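Local coordinates for RNA-dependent RNA Polymerase (Bombyx mori cytoplasmic polyhedrosis virus, PDB 6TZ0), which catalyses RNA-templated RNA synthesis, probably serving both transcription of plus strands and replication of the double-stranded genome, at residues K1038-Y1042 and S1043-Y1047. Sequence-based numbering, arbitrary orientation.
Sequences KHTSY and SNLAY
Thr1040 and Leu1045 meet across a fold in one unbroken loop, in which 1038-1042 runs straight into 1043-1047. The chain turns back through Ser1041, Tyr1042 and Ser1043, bringing the CA atoms of Thr1040 and Asn1044 to 5.7 Å. Ser1043 sits at the bend with positive phi (58°), and no hydrogen bond joins the two segments.

Across the turn, Thr1040 CG2 lies 3.8 Å from Leu1045 CD2, the two side chains crossing at a slant. Threonine suits this place: chi1 of 62° sets OG1 between the backbone N and carbonyl carbon, bonded to His1036 O, and CG2 beside the N, facing the leucine. Leucine's branched end brings CD2 to that methyl, and the side chain also packs on Trp272 and Phe1150. Within 1038-1042, Ser1041 OG donates to Lys1038 O at 2.9 Å, well above the carbonyl plane, and Lys1038 NZ reaches Tyr1042 OH at 3.0 Å. Tyrosine supplies both that hydroxyl and a ring that meets His281, planes about 35° apart. The small Ser1043 is buried, its hydroxyl bonded to Thr268 O.

This is an irregular turn between strand 1029-1030 and helix 1054-1062, packing the C-terminal region against strands 266-272 and 278-285, away from the nucleotide and magnesium sites.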
# COMPACT_ATOMS: atom_id res chain seq x y z
N LYS A 1038 -29.02 -10.24 -31.96
CA LYS A 1038 -30.05 -9.23 -32.16
C LYS A 1038 -30.24 -8.37 -30.93
O LYS A 1038 -30.67 -7.22 -31.05
CB LYS A 1038 -31.36 -9.93 -32.55
CG LYS A 1038 -32.38 -9.05 -33.25
CD LYS A 1038 -33.45 -8.53 -32.33
CE LYS A 1038 -34.53 -7.82 -33.12
NZ LYS A 1038 -34.00 -6.60 -33.79
N HIS A 1039 -29.88 -8.88 -29.75
CA HIS A 1039 -30.07 -8.11 -28.53
C HIS A 1039 -28.97 -7.09 -28.30
O HIS A 1039 -29.15 -6.17 -27.51
CB HIS A 1039 -30.18 -9.03 -27.32
CG HIS A 1039 -31.23 -10.08 -27.45
ND1 HIS A 1039 -32.55 -9.79 -27.68
CD2 HIS A 1039 -31.17 -11.43 -27.31
CE1 HIS A 1039 -33.25 -10.90 -27.74
NE2 HIS A 1039 -32.43 -11.92 -27.51
N THR A 1040 -27.83 -7.24 -28.98
CA THR A 1040 -26.72 -6.31 -28.87
C THR A 1040 -26.59 -5.39 -30.07
O THR A 1040 -25.67 -4.57 -30.10
CB THR A 1040 -25.41 -7.09 -28.68
OG1 THR A 1040 -25.17 -7.90 -29.83
CG2 THR A 1040 -25.50 -7.97 -27.46
N SER A 1041 -27.48 -5.51 -31.05
CA SER A 1041 -27.46 -4.61 -32.20
C SER A 1041 -28.01 -3.23 -31.86
O SER A 1041 -27.79 -2.28 -32.63
CB SER A 1041 -28.26 -5.22 -33.34
OG SER A 1041 -29.62 -5.36 -32.98
N TYR A 1042 -28.72 -3.10 -30.75
CA TYR A 1042 -29.14 -1.82 -30.21
C TYR A 1042 -28.25 -1.53 -29.02
O TYR A 1042 -28.14 -2.37 -28.12
CB TYR A 1042 -30.59 -1.87 -29.74
CG TYR A 1042 -31.60 -2.34 -30.76
CD1 TYR A 1042 -32.12 -1.47 -31.70
CD2 TYR A 1042 -32.04 -3.66 -30.76
CE1 TYR A 1042 -33.05 -1.90 -32.62
CE2 TYR A 1042 -32.97 -4.10 -31.68
CZ TYR A 1042 -33.47 -3.21 -32.61
OH TYR A 1042 -34.40 -3.64 -33.52
N SER A 1043 -27.62 -0.34 -29.01
CA SER A 1043 -26.84 0.16 -27.87
C SER A 1043 -25.70 -0.77 -27.46
O SER A 1043 -25.85 -1.52 -26.49
CB SER A 1043 -27.73 0.44 -26.65
OG SER A 1043 -28.55 1.56 -26.88
N ASN A 1044 -24.64 -0.81 -28.28
CA ASN A 1044 -23.51 -1.70 -28.09
C ASN A 1044 -22.92 -1.65 -26.69
O ASN A 1044 -22.85 -0.60 -26.06
CB ASN A 1044 -22.42 -1.38 -29.11
CG ASN A 1044 -21.98 0.07 -29.08
OD1 ASN A 1044 -22.56 0.90 -28.40
ND2 ASN A 1044 -20.90 0.37 -29.79
N LEU A 1045 -22.52 -2.81 -26.19
CA LEU A 1045 -22.07 -2.93 -24.81
C LEU A 1045 -20.56 -2.77 -24.66
O LEU A 1045 -20.02 -3.07 -23.59
CB LEU A 1045 -22.56 -4.26 -24.23
CG LEU A 1045 -22.43 -5.57 -24.99
CD1 LEU A 1045 -21.13 -6.25 -24.72
CD2 LEU A 1045 -23.57 -6.48 -24.60
N ALA A 1046 -19.88 -2.27 -25.69
CA ALA A 1046 -18.52 -1.77 -25.61
C ALA A 1046 -18.32 -0.80 -26.75
O ALA A 1046 -19.10 -0.78 -27.71
CB ALA A 1046 -17.48 -2.90 -25.67
N TYR A 1047 -17.28 0.03 -26.65
CA TYR A 1047 -17.03 1.00 -27.72
C TYR A 1047 -16.54 0.34 -29.00
O TYR A 1047 -16.69 0.93 -30.07
CB TYR A 1047 -16.03 2.08 -27.30
CG TYR A 1047 -16.57 3.11 -26.35
CD1 TYR A 1047 -17.50 4.04 -26.78
CD2 TYR A 1047 -16.12 3.20 -25.05
CE1 TYR A 1047 -17.99 4.99 -25.93
CE2 TYR A 1047 -16.60 4.15 -24.19
CZ TYR A 1047 -17.54 5.04 -24.64
OH TYR A 1047 -18.03 6.01 -23.79